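Salivary nitrophorin (PDB 2IMQ) uses a bound heme b to deliver nitric oxide to the victim during feeding, causing vasodilation. Local coordinates at residues E27-N32 and Q65-S70; P37-V42 and L86-L91; V176-T181 and D193-F198. One frame throughout, in Å; residues are numbered along the deposited sequence.

Contact 1: E27-N32 and Q65-S70; sequences ELLGLN and QSLLTS. With HEM (protoporphyrin IX containing Fe), chain B.
Four leucines make this contact, a small apolar patch where the end of the short helix 26-29 and the turn after it meet the last turns of helix 57-70, beside the heme. Leu29 and Leu31 come from 27-32, Leu67 and Leu68 from 65-70, and all four meet through terminal methyls; no hydrogen bond crosses. Leu68 CD2 touches both partners, standing 4.0 Å from Leu29 CD1 and 3.9 Å from Leu31 CD1. Leu29 and Leu68 reach toward one another tip to tip, whereas Leu31 crosses Leu68 at about a right angle. The CB of Leu68 does not face 27-32, but a chi1 of -66° carries its CG end round so that CD2 reaches Leu29 and Leu31. Leu67 adds its CD2 from the same helix, 4.2 Å from Leu29 CD1 and slightly farther from Leu31 CD1. Between the two leucines of 27-32, Gly30, at positive phi, ends helix 26-29 in a Schellman motif, which probably helps bring both side chains to the same patch. Leu29 also packs on Val42 and Leu68 on Ile40, which places the patch against the face of the six-stranded sheet that carries Ile40 and Val42.

Helix 57-70 also carries Cys60, the proximal ligand of the heme iron, and one turn before Leu68 the side chain of Gln65 lies beside a heme propionate. Within the helix, Gln65 O accepts from Thr69 N and Thr69 OG1, which approach from opposite faces of its carbonyl plane. Purely dispersive and only 125 Å² in extent, the leucine contact sets no direction by hydrogen bonding; it joins the end of helix 26-29 and its following turn to helix 57-70 by methyl packing alone.

Contact 2: P37-V42 and L86-L91; sequences PDVIAV and LTVYCL. With HEM (protoporphyrin IX containing Fe), chain B.
Strands 39-42 and 86-91 run antiparallel, their axes 4.6 Å apart at 168°, as neighbours in the six-stranded sheet of a DNase I-like beta-sandwich. Ile40 with Tyr89 and Val42 with Thr87 are hydrogen-bonded pairs, each with both of its bonds made; Val39 with Cys90 and Ala41 with Val88 are non-hydrogen-bonded pairs. Tyr89 N to Ile40 O is short, 2.7 Å, and almost straight at 173°. Beyond the last pair, Leu91 N still bonds Asp38 O, although Asp38 lies just before the strand begins.

Val39, Ala41, Val88 and Cys90 share the face turned to the interior of the sandwich, where Val88 meets Thr120 and Phe122 of strand 116-124. Val39 uses both branches: CG1 packs against Val88 CG1, and CG2 lies 4.1 Å from Cys90 SG. The other face, with Ile40, Val42, Thr87 and Tyr89, looks to helix 57-70 and the heme. Val42 CG2 sits at the edge of the Tyr89 ring. Thr87 OG1, also bonded to Asn78, shares a water with Val42 O and lies 3.5 Å from HEM CAA. A chi1 of -60° sets the Tyr89 ring off beside its own backbone N, over this face and toward a propionate; Lys75 also hydrogen-bonds the heme. Tyr89 OH donates to HEM O2A at 2.6 Å, the acceptor lying in the plane of the ring.

Contact 3: V176-T181 and D193-F198; sequences VETNAT and DGLMAF
Phe198 meets Val176, Glu177 and Thr178 along the near part of its side chain. Its CB lies 3.9 Å from Val176 CG1 and equally far from Glu177 O. At CG the partner changes: Thr178 CB stands 4.0 Å away, with Thr178 CG2 a little farther off. CD2 is shared between Thr178 CB and Glu177 O, the latter 3.8 Å away and oblique to the ring. Thr178 CB comes over one face of the Phe198 ring, displaced toward the rim, in a CH-pi contact 22° off the normal. The ring also meets that of His182, their planes nearly perpendicular.

The backbone fastens the same residues. Glu177 N donates to Phe198 O in a nearly straight bond (172°). This contact closes a helical excursion in the DNase I-like fold: helices 180-188 and 192-196 lie between the joined ends, and the chain returns to Glu177 just after the second. Asn179 is the N-cap of the first helix, its OD1 accepting from His182 N. Nearby, Leu195 crosses Val176 at about a right angle, and its CD1 comes within 3.6 Å of Val176 CG1, a snug methyl contact. The same Leu195 CD1 lies 4.2 Å from Thr178 CG2, and Leu195 also packs on Ala183, Leu186 and Val187 of helix 180-188. The carboxylate of Glu177 leads away from 193-198, and its OE1 is hydrogen-bonded to Gln200.

In the fold
From the N terminus, strand 6-17 leads to helix 26-29, which opens contact 1, and then to strand 39-46, which opens contact 2. Helix 57-70 closes contact 1 before strand 84-91 closes contact 2, so the two loops cross. They also touch: Leu68 CD1 lies 3.4 Å from Tyr89 CZ, and Leu31 packs on Pro37. Together they tie both helices to the six-stranded sheet beside the heme. Contact 3 follows in series, closing a short helical loop between strands 165-169 and 243-248 of the second sheet. Its centre lies about 35 Å from that of contact 1, on the opposite side of the chain's centre.

Contact 1: E27-N32 and Q65-S70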
# COMPACT_ATOMS: atom_id res chain seq x y z
N GLU A 27 3.96 7.02 14.24
CA GLU A 27 4.76 5.87 13.92
C GLU A 27 4.27 5.19 12.62
O GLU A 27 5.09 4.84 11.76
CB GLU A 27 4.70 4.88 15.06
CG GLU A 27 5.58 3.67 14.88
CD GLU A 27 5.53 2.72 16.06
OE1 GLU A 27 6.26 1.73 16.03
OE2 GLU A 27 4.75 2.93 17.01
N LEU A 28 2.96 5.05 12.49
CA LEU A 28 2.35 4.42 11.33
C LEU A 28 2.76 5.10 10.04
O LEU A 28 2.96 4.46 9.01
CB LEU A 28 0.82 4.45 11.50
CG LEU A 28 0.07 3.67 10.44
CD1 LEU A 28 0.22 2.19 10.60
CD2 LEU A 28 -1.38 4.03 10.40
N LEU A 29 2.91 6.43 10.09
CA LEU A 29 3.20 7.22 8.91
C LEU A 29 4.67 7.56 8.76
O LEU A 29 5.08 8.20 7.80
CB LEU A 29 2.38 8.51 8.91
CG LEU A 29 0.90 8.32 9.12
CD1 LEU A 29 0.26 9.68 9.24
CD2 LEU A 29 0.30 7.56 8.07
N GLY A 30 5.52 7.06 9.65
CA GLY A 30 6.93 7.26 9.54
C GLY A 30 7.37 8.66 9.96
O GLY A 30 8.36 9.12 9.44
N LEU A 31 6.65 9.29 10.89
CA LEU A 31 6.86 10.69 11.31
C LEU A 31 7.54 10.80 12.69
O LEU A 31 7.94 11.89 13.13
CB LEU A 31 5.53 11.44 11.32
CG LEU A 31 4.81 11.45 9.97
CD1 LEU A 31 3.45 12.20 10.04
CD2 LEU A 31 5.67 11.99 8.89
N ASN A 32 7.70 9.68 13.36
CA ASN A 32 8.13 9.64 14.74
C ASN A 32 9.62 9.88 14.96
O ASN A 32 10.06 9.87 16.13
CB ASN A 32 7.77 8.27 15.34
CG ASN A 32 8.51 7.09 14.64
OD1 ASN A 32 9.15 6.27 15.30
ND2 ASN A 32 8.42 7.01 13.31
N GLN A 65 -6.68 14.20 10.59
CA GLN A 65 -6.66 15.64 10.23
C GLN A 65 -6.00 16.45 11.35
O GLN A 65 -5.19 17.31 11.07
CB GLN A 65 -8.06 16.16 9.84
CG GLN A 65 -8.85 15.35 8.82
CD GLN A 65 -8.63 15.65 7.34
OE1 GLN A 65 -7.50 15.67 6.84
NE2 GLN A 65 -9.76 15.76 6.61
N SER A 66 -6.27 16.12 12.61
CA SER A 66 -5.57 16.74 13.75
C SER A 66 -4.04 16.66 13.64
O SER A 66 -3.36 17.68 13.78
CB SER A 66 -6.00 16.11 15.10
OG SER A 66 -7.37 16.40 15.35
N LEU A 67 -3.49 15.48 13.36
CA LEU A 67 -2.04 15.33 13.31
C LEU A 67 -1.45 16.00 12.07
O LEU A 67 -0.43 16.70 12.15
CB LEU A 67 -1.66 13.86 13.35
CG LEU A 67 -0.20 13.60 12.96
CD1 LEU A 67 0.75 14.14 14.02
CD2 LEU A 67 0.04 12.11 12.68
N LEU A 68 -2.10 15.82 10.93
CA LEU A 68 -1.47 16.18 9.67
C LEU A 68 -1.58 17.63 9.25
O LEU A 68 -0.65 18.19 8.67
CB LEU A 68 -1.92 15.22 8.56
CG LEU A 68 -1.43 13.77 8.78
CD1 LEU A 68 -2.08 12.90 7.73
CD2 LEU A 68 0.10 13.66 8.78
N THR A 69 -2.70 18.25 9.59
CA THR A 69 -2.87 19.68 9.29
C THR A 69 -1.85 20.55 9.99
O THR A 69 -1.26 21.40 9.35
CB THR A 69 -4.29 20.12 9.66
OG1 THR A 69 -5.21 19.46 8.79
CG2 THR A 69 -4.52 21.58 9.36
N SER A 70 -1.59 20.28 11.26
CA SER A 70 -0.53 20.97 12.02
C SER A 70 0.85 20.86 11.38
O SER A 70 1.67 21.76 11.52
CB SER A 70 -0.49 20.49 13.49
OG SER A 70 -0.08 19.15 13.65
CHA HEM B . -11.42 7.81 6.60
CHB HEM B . -7.48 5.27 7.83
CHC HEM B . -10.29 1.78 9.60
CHD HEM B . -14.21 4.09 8.14
C1A HEM B . -10.11 7.47 6.80
C2A HEM B . -8.95 8.27 6.47
C3A HEM B . -7.87 7.52 6.79
C4A HEM B . -8.31 6.27 7.34
CMA HEM B . -6.42 7.95 6.65
CAA HEM B . -8.93 9.69 5.87
CBA HEM B . -8.78 10.60 7.13
CGA HEM B . -8.82 12.08 6.75
O1A HEM B . -9.91 12.60 6.53
O2A HEM B . -7.76 12.75 6.74
C1B HEM B . -7.91 4.12 8.42
C2B HEM B . -7.05 3.10 8.98
C3B HEM B . -7.82 2.14 9.48
C4B HEM B . -9.19 2.52 9.26
CMB HEM B . -5.58 3.31 8.89
CAB HEM B . -7.40 0.84 10.15
CBB HEM B . -6.19 0.69 10.70
C1C HEM B . -11.62 2.07 9.42
C2C HEM B . -12.74 1.24 9.75
C3C HEM B . -13.83 1.93 9.39
C4C HEM B . -13.42 3.12 8.72
CMC HEM B . -12.72 -0.07 10.54
CAC HEM B . -15.27 1.49 9.57
CBC HEM B . -15.75 0.37 9.02
C1D HEM B . -13.80 5.26 7.55
C2D HEM B . -14.69 6.19 6.90
C3D HEM B . -13.85 7.34 6.46
C4D HEM B . -12.50 7.02 6.85
CMD HEM B . -16.21 6.04 6.73
CAD HEM B . -14.40 8.56 5.70
CBD HEM B . -15.25 9.32 6.70
CGD HEM B . -15.56 10.69 6.19
O1D HEM B . -16.27 11.44 6.93
O2D HEM B . -15.09 11.01 5.05
NA HEM B . -9.70 6.26 7.35
NB HEM B . -9.21 3.73 8.59
NC HEM B . -12.06 3.19 8.77
ND HEM B . -12.51 5.79 7.48
FE HEM B . -10.89 4.80 8.18

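Contact 2: P37-V42 and L86-L91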
# COMPACT_ATOMS: atom_id res chain seq x y z
N PRO A 37 7.89 14.13 5.17
CA PRO A 37 7.79 13.77 3.78
C PRO A 37 6.87 14.68 3.04
O PRO A 37 5.91 15.21 3.60
CB PRO A 37 7.21 12.37 3.82
CG PRO A 37 6.51 12.27 5.09
CD PRO A 37 7.37 13.08 6.05
N ASP A 38 7.10 14.85 1.75
CA ASP A 38 6.25 15.69 0.93
C ASP A 38 4.88 15.13 0.64
O ASP A 38 3.90 15.86 0.60
CB ASP A 38 6.99 16.03 -0.35
CG ASP A 38 8.29 16.71 -0.08
OD1 ASP A 38 8.25 17.88 0.43
OD2 ASP A 38 9.39 16.13 -0.24
N VAL A 39 4.82 13.80 0.45
CA VAL A 39 3.58 13.11 0.13
C VAL A 39 3.44 11.91 1.06
O VAL A 39 4.44 11.23 1.34
CB VAL A 39 3.61 12.62 -1.35
CG1 VAL A 39 2.37 11.83 -1.65
CG2 VAL A 39 3.84 13.83 -2.24
N ILE A 40 2.23 11.70 1.54
CA ILE A 40 1.93 10.48 2.33
C ILE A 40 0.70 9.81 1.78
O ILE A 40 -0.32 10.47 1.50
CB ILE A 40 1.64 10.87 3.80
CG1 ILE A 40 2.83 11.54 4.48
CG2 ILE A 40 1.27 9.67 4.61
CD1 ILE A 40 2.50 12.15 5.86
N ALA A 41 0.78 8.50 1.57
CA ALA A 41 -0.36 7.73 1.12
C ALA A 41 -0.63 6.61 2.12
O ALA A 41 0.32 5.97 2.59
CB ALA A 41 -0.14 7.17 -0.23
N VAL A 42 -1.90 6.43 2.44
CA VAL A 42 -2.37 5.41 3.38
C VAL A 42 -3.40 4.51 2.73
O VAL A 42 -4.42 5.00 2.26
CB VAL A 42 -3.04 6.09 4.61
CG1 VAL A 42 -3.49 5.04 5.63
CG2 VAL A 42 -2.04 7.12 5.24
N LEU A 86 -8.18 4.45 0.46
CA LEU A 86 -6.94 5.06 0.03
C LEU A 86 -7.03 6.56 0.29
O LEU A 86 -7.97 7.21 -0.15
CB LEU A 86 -6.70 4.88 -1.47
CG LEU A 86 -5.43 5.47 -2.09
CD1 LEU A 86 -4.14 4.88 -1.48
CD2 LEU A 86 -5.48 5.31 -3.59
N THR A 87 -6.01 7.08 0.97
CA THR A 87 -5.93 8.51 1.27
C THR A 87 -4.56 8.98 0.81
O THR A 87 -3.55 8.34 1.11
CB THR A 87 -6.13 8.76 2.75
OG1 THR A 87 -7.35 8.14 3.18
CG2 THR A 87 -6.24 10.25 3.02
N VAL A 88 -4.51 10.17 0.18
CA VAL A 88 -3.27 10.78 -0.22
C VAL A 88 -3.21 12.19 0.37
O VAL A 88 -4.17 12.95 0.20
CB VAL A 88 -3.12 10.82 -1.76
CG1 VAL A 88 -1.80 11.39 -2.11
CG2 VAL A 88 -3.23 9.39 -2.33
N TYR A 89 -2.10 12.50 1.02
CA TYR A 89 -1.82 13.81 1.58
C TYR A 89 -0.58 14.37 0.90
O TYR A 89 0.35 13.64 0.54
CB TYR A 89 -1.51 13.70 3.08
CG TYR A 89 -2.58 13.12 3.91
CD1 TYR A 89 -2.58 11.78 4.21
CD2 TYR A 89 -3.60 13.89 4.43
CE1 TYR A 89 -3.56 11.22 5.01
CE2 TYR A 89 -4.57 13.35 5.24
CZ TYR A 89 -4.55 11.98 5.54
OH TYR A 89 -5.55 11.42 6.29
N CYS A 90 -0.56 15.71 0.76
CA CYS A 90 0.62 16.35 0.24
C CYS A 90 0.83 17.65 0.98
O CYS A 90 -0.13 18.28 1.37
CB CYS A 90 0.45 16.63 -1.25
SG CYS A 90 1.87 17.39 -2.15
N LEU A 91 2.08 18.01 1.20
CA LEU A 91 2.34 19.33 1.84
C LEU A 91 1.71 20.42 0.99
O LEU A 91 1.89 20.46 -0.23
CB LEU A 91 3.82 19.56 2.04
CG LEU A 91 4.54 18.75 3.13
CD1 LEU A 91 5.99 19.00 3.09
CD2 LEU A 91 3.97 18.98 4.50
CHA HEM B . -11.42 7.81 6.60
CHB HEM B . -7.48 5.27 7.83
CHC HEM B . -10.29 1.78 9.60
CHD HEM B . -14.21 4.09 8.14
C1A HEM B . -10.11 7.47 6.80
C2A HEM B . -8.95 8.27 6.47
C3A HEM B . -7.87 7.52 6.79
C4A HEM B . -8.31 6.27 7.34
CMA HEM B . -6.42 7.95 6.65
CAA HEM B . -8.93 9.69 5.87
CBA HEM B . -8.78 10.60 7.13
CGA HEM B . -8.82 12.08 6.75
O1A HEM B . -9.91 12.60 6.53
O2A HEM B . -7.76 12.75 6.74
C1B HEM B . -7.91 4.12 8.42
C2B HEM B . -7.05 3.10 8.98
C3B HEM B . -7.82 2.14 9.48
C4B HEM B . -9.19 2.52 9.26
CMB HEM B . -5.58 3.31 8.89
CAB HEM B . -7.40 0.84 10.15
CBB HEM B . -6.19 0.69 10.70
C1C HEM B . -11.62 2.07 9.42
C2C HEM B . -12.74 1.24 9.75
C3C HEM B . -13.83 1.93 9.39
C4C HEM B . -13.42 3.12 8.72
CMC HEM B . -12.72 -0.07 10.54
CAC HEM B . -15.27 1.49 9.57
CBC HEM B . -15.75 0.37 9.02
C1D HEM B . -13.80 5.26 7.55
C2D HEM B . -14.69 6.19 6.90
C3D HEM B . -13.85 7.34 6.46
C4D HEM B . -12.50 7.02 6.85
CMD HEM B . -16.21 6.04 6.73
CAD HEM B . -14.40 8.56 5.70
CBD HEM B . -15.25 9.32 6.70
CGD HEM B . -15.56 10.69 6.19
O1D HEM B . -16.27 11.44 6.93
O2D HEM B . -15.09 11.01 5.05
NA HEM B . -9.70 6.26 7.35
NB HEM B . -9.21 3.73 8.59
NC HEM B . -12.06 3.19 8.77
ND HEM B . -12.51 5.79 7.48
FE HEM B . -10.89 4.80 8.18
O HOH W 1 -6.86 5.52 3.80

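Contact 3: V176-T181 and D193-F198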
# COMPACT_ATOMS: atom_id res chain seq x y z
N VAL A 176 3.21 -16.79 0.02
CA VAL A 176 4.37 -17.65 -0.07
C VAL A 176 3.88 -19.05 -0.35
O VAL A 176 3.17 -19.64 0.47
CB VAL A 176 5.16 -17.54 1.25
CG1 VAL A 176 6.21 -18.64 1.38
CG2 VAL A 176 5.87 -16.18 1.38
N GLU A 177 4.30 -19.60 -1.47
CA GLU A 177 3.84 -20.88 -1.94
C GLU A 177 4.81 -21.99 -1.51
O GLU A 177 5.55 -22.54 -2.31
CB GLU A 177 3.68 -20.81 -3.46
CG GLU A 177 2.86 -21.97 -4.00
CD GLU A 177 2.47 -21.85 -5.43
OE1 GLU A 177 2.33 -20.72 -5.94
OE2 GLU A 177 2.26 -22.95 -6.04
N THR A 178 4.77 -22.32 -0.24
CA THR A 178 5.39 -23.51 0.31
C THR A 178 4.62 -23.88 1.55
O THR A 178 3.68 -23.21 1.97
CB THR A 178 6.88 -23.27 0.59
OG1 THR A 178 7.53 -24.50 0.91
CG2 THR A 178 7.15 -22.31 1.73
N ASN A 179 5.01 -24.97 2.19
CA ASN A 179 4.32 -25.38 3.38
C ASN A 179 4.77 -24.58 4.59
O ASN A 179 5.83 -23.95 4.59
CB ASN A 179 4.48 -26.90 3.60
CG ASN A 179 5.91 -27.25 3.86
OD1 ASN A 179 6.39 -27.05 4.98
ND2 ASN A 179 6.57 -27.80 2.88
N ALA A 180 3.95 -24.61 5.61
CA ALA A 180 4.18 -23.81 6.80
C ALA A 180 5.43 -24.23 7.54
O ALA A 180 6.10 -23.42 8.16
CB ALA A 180 3.01 -23.81 7.71
N THR A 181 5.73 -25.51 7.56
CA THR A 181 6.91 -25.98 8.32
C THR A 181 8.19 -25.42 7.73
O THR A 181 9.02 -24.85 8.45
CB THR A 181 7.05 -27.50 8.24
OG1 THR A 181 5.76 -28.11 8.32
CG2 THR A 181 7.87 -28.01 9.44
N ASP A 193 15.56 -14.03 2.00
CA ASP A 193 15.66 -14.19 0.57
C ASP A 193 15.34 -15.63 0.16
O ASP A 193 14.76 -15.87 -0.89
CB ASP A 193 17.04 -13.81 0.07
CG ASP A 193 17.36 -12.38 0.19
OD1 ASP A 193 16.45 -11.55 0.37
OD2 ASP A 193 18.56 -11.99 0.11
N GLY A 194 15.65 -16.58 1.02
CA GLY A 194 15.34 -17.96 0.75
C GLY A 194 13.85 -18.19 0.76
O GLY A 194 13.31 -18.93 -0.07
N LEU A 195 13.16 -17.58 1.69
CA LEU A 195 11.70 -17.70 1.76
C LEU A 195 11.03 -16.92 0.61
O LEU A 195 10.04 -17.37 0.01
CB LEU A 195 11.17 -17.29 3.13
CG LEU A 195 9.68 -17.53 3.36
CD1 LEU A 195 9.33 -18.95 3.11
CD2 LEU A 195 9.28 -17.08 4.68
N MET A 196 11.61 -15.78 0.29
CA MET A 196 11.14 -14.96 -0.82
C MET A 196 11.22 -15.68 -2.14
O MET A 196 10.50 -15.35 -3.09
CB MET A 196 11.91 -13.63 -0.88
CG MET A 196 11.21 -12.51 -1.64
SD MET A 196 9.66 -12.11 -0.73
CE MET A 196 10.01 -10.88 0.38
N ALA A 197 12.06 -16.70 -2.25
CA ALA A 197 12.10 -17.53 -3.46
C ALA A 197 10.74 -18.21 -3.75
O ALA A 197 10.44 -18.46 -4.89
CB ALA A 197 13.20 -18.54 -3.40
N PHE A 198 9.91 -18.40 -2.73
CA PHE A 198 8.59 -19.05 -2.84
C PHE A 198 7.46 -18.02 -2.94
O PHE A 198 6.31 -18.40 -3.14
CB PHE A 198 8.36 -19.96 -1.64
CG PHE A 198 9.38 -21.02 -1.54
CD1 PHE A 198 10.42 -20.92 -0.63
CD2 PHE A 198 9.33 -22.12 -2.37
CE1 PHE A 198 11.38 -21.89 -0.57
CE2 PHE A 198 10.32 -23.11 -2.26
CZ PHE A 198 11.32 -22.96 -1.38